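PDB 5Z9J: putative P450-like enzyme from Streptomyces himastatinicus ATCC 53653, which binds heme through an axial cysteine and probably acts as a cytochrome P450 monooxygenase, using molecular oxygen to oxidise its substrate. Local coordinates for residues F123-V126 with A127-A131; H107-I110 with H111-L114; E356-A359 with A360-L364. All blocks are in the same frame, centred on the assembly; numbering follows the deposited sequence.

Interaction 1: residues F123-V126 with A127-A131; sequences FDLV and AEFAA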
loop_
_atom_site.group_PDB
_atom_site.type_symbol
_atom_site.label_atom_id
_atom_site.label_comp_id
_atom_site.label_asym_id
_atom_site.label_seq_id
_atom_site.Cartn_x
_atom_site.Cartn_y
_atom_site.Cartn_z
ATOM N N PHE A 123 13.980 -6.897 -19.585
ATOM C CA PHE A 123 13.535 -5.607 -19.048
ATOM C C PHE A 123 13.177 -5.642 -17.572
ATOM O O PHE A 123 13.197 -6.719 -16.920
ATOM C CB PHE A 123 12.349 -5.077 -19.856
ATOM C CG PHE A 123 11.152 -5.992 -19.863
ATOM C CD1 PHE A 123 10.113 -5.788 -18.982
ATOM C CD2 PHE A 123 11.063 -7.041 -20.766
ATOM C CE1 PHE A 123 9.007 -6.629 -18.984
ATOM C CE2 PHE A 123 9.961 -7.861 -20.780
ATOM C CZ PHE A 123 8.933 -7.653 -19.881
ATOM N N ASP A 124 12.906 -4.463 -17.012
ATOM C CA ASP A 124 12.432 -4.407 -15.622
ATOM C C ASP A 124 10.918 -4.402 -15.545
ATOM O O ASP A 124 10.245 -3.413 -15.901
ATOM C CB ASP A 124 12.997 -3.198 -14.868
ATOM C CG ASP A 124 12.500 -3.101 -13.417
ATOM O OD1 ASP A 124 11.997 -4.088 -12.841
ATOM O OD2 ASP A 124 12.669 -2.016 -12.832
ATOM N N LEU A 125 10.403 -5.520 -15.065
ATOM C CA LEU A 125 8.963 -5.737 -14.927
ATOM C C LEU A 125 8.291 -4.678 -14.065
ATOM O O LEU A 125 7.145 -4.305 -14.314
ATOM C CB LEU A 125 8.692 -7.116 -14.319
ATOM C CG LEU A 125 7.225 -7.562 -14.345
ATOM C CD1 LEU A 125 6.722 -7.669 -15.782
ATOM C CD2 LEU A 125 7.018 -8.880 -13.631
ATOM N N VAL A 126 8.979 -4.222 -13.019
ATOM C CA VAL A 126 8.403 -3.168 -12.179
ATOM C C VAL A 126 8.314 -1.860 -12.973
ATOM O O VAL A 126 7.242 -1.241 -13.154
ATOM C CB VAL A 126 9.246 -2.945 -10.889
ATOM C CG1 VAL A 126 8.651 -1.840 -10.068
ATOM C CG2 VAL A 126 9.291 -4.236 -10.069
ATOM N N ALA A 127 9.444 -1.427 -13.485
ATOM C CA ALA A 127 9.456 -0.127 -14.170
ATOM C C ALA A 127 8.618 -0.140 -15.459
ATOM O O ALA A 127 8.033 0.874 -15.839
ATOM C CB ALA A 127 10.872 0.292 -14.476
ATOM N N GLU A 128 8.593 -1.259 -16.171
ATOM C CA GLU A 128 7.890 -1.297 -17.449
ATOM C C GLU A 128 6.408 -1.638 -17.274
ATOM O O GLU A 128 5.593 -1.359 -18.132
ATOM C CB GLU A 128 8.507 -2.331 -18.400
ATOM C CG GLU A 128 9.959 -2.166 -18.677
ATOM C CD GLU A 128 10.285 -0.965 -19.551
ATOM O OE1 GLU A 128 9.499 -0.597 -20.453
ATOM O OE2 GLU A 128 11.361 -0.396 -19.301
ATOM N N PHE A 129 6.065 -2.336 -16.201
ATOM C CA PHE A 129 4.731 -2.900 -16.172
ATOM C C PHE A 129 4.064 -2.742 -14.845
ATOM O O PHE A 129 2.976 -2.162 -14.781
ATOM C CB PHE A 129 4.789 -4.375 -16.557
ATOM C CG PHE A 129 3.447 -5.036 -16.636
ATOM C CD1 PHE A 129 2.547 -4.682 -17.632
ATOM C CD2 PHE A 129 3.086 -6.018 -15.735
ATOM C CE1 PHE A 129 1.303 -5.286 -17.733
ATOM C CE2 PHE A 129 1.842 -6.631 -15.828
ATOM C CZ PHE A 129 0.943 -6.253 -16.839
ATOM N N ALA A 130 4.686 -3.291 -13.790
ATOM C CA ALA A 130 3.982 -3.403 -12.560
ATOM C C ALA A 130 3.703 -2.064 -11.911
ATOM O O ALA A 130 2.646 -1.946 -11.268
ATOM C CB ALA A 130 4.762 -4.340 -11.561
ATOM N N ALA A 131 4.599 -1.076 -12.039
ATOM C CA ALA A 131 4.347 0.246 -11.452
ATOM C C ALA A 131 3.460 1.097 -12.313
ATOM O O ALA A 131 2.535 1.718 -11.774
ATOM C CB ALA A 131 5.636 1.026 -11.189
HETATM O O HOH W 1 13.311 -1.995 -18.115
#

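Interaction 2: residues H107-I110 with H111-L114; sequences HGII and HELL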
loop_
_atom_site.group_PDB
_atom_site.type_symbol
_atom_site.label_atom_id
_atom_site.label_comp_id
_atom_site.label_asym_id
_atom_site.label_seq_id
_atom_site.Cartn_x
_atom_site.Cartn_y
_atom_site.Cartn_z
ATOM N N HIS A 107 -7.764 -4.226 -18.902
ATOM C CA HIS A 107 -7.166 -5.178 -19.824
ATOM C C HIS A 107 -6.572 -4.412 -20.997
ATOM O O HIS A 107 -5.534 -4.804 -21.562
ATOM C CB HIS A 107 -8.189 -6.233 -20.258
ATOM C CG HIS A 107 -8.517 -7.198 -19.162
ATOM N ND1 HIS A 107 -7.898 -8.427 -19.028
ATOM C CD2 HIS A 107 -9.359 -7.091 -18.109
ATOM C CE1 HIS A 107 -8.369 -9.045 -17.962
ATOM N NE2 HIS A 107 -9.259 -8.255 -17.383
ATOM N N GLY A 108 -7.251 -3.323 -21.359
ATOM C CA GLY A 108 -6.768 -2.442 -22.411
ATOM C C GLY A 108 -5.440 -1.838 -22.006
ATOM O O GLY A 108 -4.495 -1.841 -22.787
ATOM N N ILE A 109 -5.344 -1.377 -20.759
ATOM C CA ILE A 109 -4.121 -0.729 -20.275
ATOM C C ILE A 109 -2.948 -1.680 -20.219
ATOM O O ILE A 109 -1.818 -1.325 -20.609
ATOM C CB ILE A 109 -4.307 -0.144 -18.857
ATOM C CG1 ILE A 109 -5.416 0.901 -18.871
ATOM C CG2 ILE A 109 -3.016 0.461 -18.354
ATOM C CD1 ILE A 109 -5.199 1.959 -19.976
ATOM N N ILE A 110 -3.244 -2.891 -19.744
ATOM C CA ILE A 110 -2.246 -3.934 -19.627
ATOM C C ILE A 110 -1.662 -4.352 -20.969
ATOM O O ILE A 110 -0.444 -4.424 -21.126
ATOM C CB ILE A 110 -2.847 -5.163 -18.946
ATOM C CG1 ILE A 110 -3.055 -4.882 -17.476
ATOM C CG2 ILE A 110 -1.927 -6.375 -19.117
ATOM C CD1 ILE A 110 -3.940 -5.916 -16.792
ATOM N N HIS A 111 -2.534 -4.616 -21.926
ATOM C CA HIS A 111 -2.079 -5.009 -23.255
ATOM C C HIS A 111 -1.254 -3.921 -23.891
ATOM O O HIS A 111 -0.281 -4.197 -24.582
ATOM C CB HIS A 111 -3.261 -5.344 -24.155
ATOM C CG HIS A 111 -3.854 -6.682 -23.871
ATOM N ND1 HIS A 111 -3.155 -7.854 -24.060
ATOM C CD2 HIS A 111 -5.063 -7.037 -23.374
ATOM C CE1 HIS A 111 -3.916 -8.878 -23.710
ATOM N NE2 HIS A 111 -5.077 -8.408 -23.287
ATOM N N GLU A 112 -1.647 -2.687 -23.629
ATOM C CA GLU A 112 -0.955 -1.496 -24.116
ATOM C C GLU A 112 0.442 -1.376 -23.521
ATOM O O GLU A 112 1.405 -1.068 -24.212
ATOM C CB GLU A 112 -1.780 -0.279 -23.768
ATOM C CG GLU A 112 -1.667 0.861 -24.693
ATOM C CD GLU A 112 -2.566 2.006 -24.244
ATOM O OE1 GLU A 112 -3.796 1.781 -24.125
ATOM O OE2 GLU A 112 -2.046 3.117 -24.006
ATOM N N LEU A 113 0.556 -1.649 -22.231
ATOM C CA LEU A 113 1.852 -1.684 -21.596
ATOM C C LEU A 113 2.749 -2.767 -22.203
ATOM O O LEU A 113 3.931 -2.521 -22.486
ATOM C CB LEU A 113 1.692 -1.890 -20.094
ATOM C CG LEU A 113 1.192 -0.649 -19.342
ATOM C CD1 LEU A 113 0.904 -0.986 -17.894
ATOM C CD2 LEU A 113 2.215 0.472 -19.432
ATOM N N LEU A 114 2.215 -3.974 -22.386
ATOM C CA LEU A 114 3.070 -5.046 -22.859
ATOM C C LEU A 114 3.424 -4.849 -24.330
ATOM O O LEU A 114 4.532 -5.171 -24.767
ATOM C CB LEU A 114 2.394 -6.398 -22.648
ATOM C CG LEU A 114 2.312 -6.614 -21.134
ATOM C CD1 LEU A 114 1.530 -7.887 -20.738
ATOM C CD2 LEU A 114 3.698 -6.521 -20.447
#

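Interaction 3: residues E356-A359 with A360-L364; sequences ESKA and AVEIL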
loop_
_atom_site.group_PDB
_atom_site.type_symbol
_atom_site.label_atom_id
_atom_site.label_comp_id
_atom_site.label_asym_id
_atom_site.label_seq_id
_atom_site.Cartn_x
_atom_site.Cartn_y
_atom_site.Cartn_z
ATOM N N GLU A 356 -6.951 -5.656 -10.489
ATOM C CA GLU A 356 -5.762 -5.278 -11.267
ATOM C C GLU A 356 -4.692 -6.319 -11.292
ATOM O O GLU A 356 -4.098 -6.610 -12.314
ATOM C CB GLU A 356 -5.069 -4.051 -10.670
ATOM C CG GLU A 356 -5.760 -2.781 -10.785
ATOM C CD GLU A 356 -4.894 -1.662 -10.257
ATOM O OE1 GLU A 356 -4.440 -0.904 -11.121
ATOM O OE2 GLU A 356 -4.669 -1.519 -9.023
ATOM N N SER A 357 -4.356 -6.774 -10.103
ATOM C CA SER A 357 -3.306 -7.749 -9.941
ATOM C C SER A 357 -3.674 -9.059 -10.641
ATOM O O SER A 357 -2.873 -9.626 -11.351
ATOM C CB SER A 357 -3.067 -8.012 -8.454
ATOM O OG SER A 357 -2.540 -6.838 -7.907
ATOM N N LYS A 358 -4.906 -9.520 -10.440
ATOM C CA LYS A 358 -5.397 -10.729 -11.104
ATOM C C LYS A 358 -5.311 -10.601 -12.634
ATOM O O LYS A 358 -4.827 -11.511 -13.323
ATOM C CB LYS A 358 -6.829 -11.019 -10.692
ATOM C CG LYS A 358 -7.453 -12.220 -11.421
ATOM C CD LYS A 358 -8.902 -12.481 -10.949
ATOM C CE LYS A 358 -9.596 -13.494 -11.833
ATOM N NZ LYS A 358 -11.022 -13.640 -11.414
ATOM N N ALA A 359 -5.789 -9.468 -13.170
ATOM C CA ALA A 359 -5.746 -9.261 -14.593
ATOM C C ALA A 359 -4.300 -9.264 -15.077
ATOM O O ALA A 359 -3.976 -9.828 -16.110
ATOM C CB ALA A 359 -6.432 -7.876 -14.971
ATOM N N ALA A 360 -3.428 -8.650 -14.290
ATOM C CA ALA A 360 -2.032 -8.490 -14.668
ATOM C C ALA A 360 -1.315 -9.823 -14.681
ATOM O O ALA A 360 -0.612 -10.143 -15.620
ATOM C CB ALA A 360 -1.350 -7.545 -13.723
ATOM N N VAL A 361 -1.479 -10.590 -13.608
ATOM C CA VAL A 361 -0.821 -11.875 -13.568
ATOM C C VAL A 361 -1.296 -12.811 -14.670
ATOM O O VAL A 361 -0.486 -13.471 -15.324
ATOM C CB VAL A 361 -1.048 -12.549 -12.230
ATOM C CG1 VAL A 361 -0.554 -14.017 -12.275
ATOM C CG2 VAL A 361 -0.318 -11.757 -11.137
ATOM N N GLU A 362 -2.618 -12.866 -14.859
ATOM C CA GLU A 362 -3.219 -13.701 -15.869
ATOM C C GLU A 362 -2.672 -13.346 -17.236
ATOM O O GLU A 362 -2.327 -14.224 -18.016
ATOM C CB GLU A 362 -4.741 -13.559 -15.857
ATOM C CG GLU A 362 -5.382 -14.310 -14.714
ATOM C CD GLU A 362 -6.873 -14.093 -14.676
ATOM O OE1 GLU A 362 -7.402 -13.125 -15.322
ATOM O OE2 GLU A 362 -7.546 -14.892 -13.997
ATOM N N ILE A 363 -2.645 -12.049 -17.545
ATOM C CA ILE A 363 -2.202 -11.682 -18.851
ATOM C C ILE A 363 -0.680 -11.886 -19.019
ATOM O O ILE A 363 -0.245 -12.308 -20.089
ATOM C CB ILE A 363 -2.626 -10.235 -19.195
ATOM C CG1 ILE A 363 -4.126 -10.241 -19.465
ATOM C CG2 ILE A 363 -1.892 -9.746 -20.446
ATOM C CD1 ILE A 363 -4.731 -8.847 -19.715
ATOM N N LEU A 364 0.118 -11.676 -17.971
ATOM C CA LEU A 364 1.541 -12.011 -18.044
ATOM C C LEU A 364 1.717 -13.498 -18.304
ATOM O O LEU A 364 2.587 -13.896 -19.083
ATOM C CB LEU A 364 2.307 -11.587 -16.755
ATOM C CG LEU A 364 2.644 -10.061 -16.715
ATOM C CD1 LEU A 364 3.321 -9.646 -15.395
ATOM C CD2 LEU A 364 3.562 -9.723 -17.880
#

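Interaction 1: residues F123-V126 with A127-A131
Glu128 N donates to Asp124 O over 2.7 Å as strand 122-124 gives way to helix 125-130. Asp124 is the N-cap of this short helix in the P450 fold. With chi1 at 179° its CG points away from its own N, and the carboxylate reaches the N-H groups of the first turn. OD1 accepts from Val126 N at 3.0 Å, met from above the carboxylate plane, and OD2 takes a weak bond from Ala127 N. OD1 also accepts from Leu393 N of strand 392-396, the strand paired with 122-124. One water accepts from Asp124 N and donates to Glu128 OE2. The Glu128 chain bends at chi2 (-71°), and its CG lies 3.6 Å from Phe123 CD1. The carboxylate plane of Glu128 is turned 82° from the Phe123 ring. Further on the turn widens to the pi type. Ala130 N reaches Leu125 O, five residues back, over 2.7 Å, and Ala131 N likewise reaches Val126 O. Phe129 N makes weak bonds to the same two carbonyls. The side chains of Leu125 and Phe129 lie side by side, and both touch Leu364 of helix 350-367. Leu125 CD1 meets Phe129 CB at 3.9 Å.

Interaction 2: residues H107-I110 with H111-L114
The side chain of His111 turns back alongside the carbonyl of His107, one turn earlier in the same helix. Its CB lies 3.5 Å from His107 O and also near Ile110 C. The first torsion (chi1 -77°) sets CG beside the backbone N, and CG keeps close to the same oxygen. CD2 comes closest of the ring atoms, a tight 2.9 Å from His107 O. The approach to the ring is oblique. NE2 is more distant from this oxygen. ND1 accepts a hydrogen bond from Arg367 NH1 of helix 350-367. That bond helps set the rotation of the imidazole. His107 O also accepts from His111 N at 3.0 Å, so one carbonyl meets both the backbone and the ring of the same residue.

This is the ordinary alpha-helical i to i+4 pattern, here in helix 96-116 of the P450 fold. Glu112 N bonds to Gly108 O, Leu113 N to Ile109 O and Leu114 N to Ile110 O. The apolar side chains follow the same spacing. Ile110 and Leu114 lie side by side and point the same way, with Ile110 CG2 4.1 Å from Leu114 CD1. This pair packs on Phe129 of helix 125-130, and Ile110 also touches Ile363 of helix 350-367. Ile109 and Leu113 form a second pair, with Ile109 CG2 4.2 Å from Leu113 CD1, and both touch Leu133 of helix 132-142. Glu112 is exposed. Its chain is extended beyond CG, and its CB sits 3.3 Å from Gly108 O.

Interaction 3: residues E356-A359 with A360-L364
Chi1 of 176° swings Lys358 CG away from its own N, and chi1 of -77° keeps Glu362 CG beside its N; the two side chains meet one turn apart. Both are extended beyond CG and they cross obliquely. The meeting is made by the lysine methylenes. Lys358 CE lies 3.3 Å from Glu362 OE2, and Lys358 CG is 3.7 Å from the same oxygen. Lys358 NZ lies farther off, 4.5 Å from Glu362 OE2, beyond a salt bridge. The attraction between the charges is therefore probably modest. The backbone beneath is the regular i to i+4 ladder of an alpha-helix. Helix 350-367 follows Cys347, the axial ligand of the heme iron, as the L helix does in P450s. Val361 N gives the straightest bond, at 2.8 Å to Ser357 O. Glu362 N bonds to Lys358 O, and Glu362 CG also lies 3.2 Å from that oxygen. Glu356, Ser357, Ala359, Ala360 and Ile363 are buried. Glu356 approaches the heme, and Ser357 OG bonds to Ala353 O one turn back. Ala360 touches Phe129, and its CB sits 3.2 Å from Glu356 O.

In the fold
The three interactions are local turns whose elements meet round Phe129. Its ring packs on Ile110, Leu113 and Leu114 of interaction 2 and on Ala360 and Leu364 of interaction 3. Interactions 2 and 3 also join directly: Ile363 CD1 lies 3.3 Å from His107 ND1, and Ile110 touches Ala359 and Ile363. Interaction 3 is the most buried and reaches the heme at Glu356. Interactions 1 and 2 are partly buried and lie farther from it. Their chemistry differs with place. Interaction 1 starts a helix with a carboxylate cap and a water, interaction 2 sets a histidine ring beside a carbonyl, and interaction 3 sets opposite charges near each other, short of a salt bridge, on its outer side.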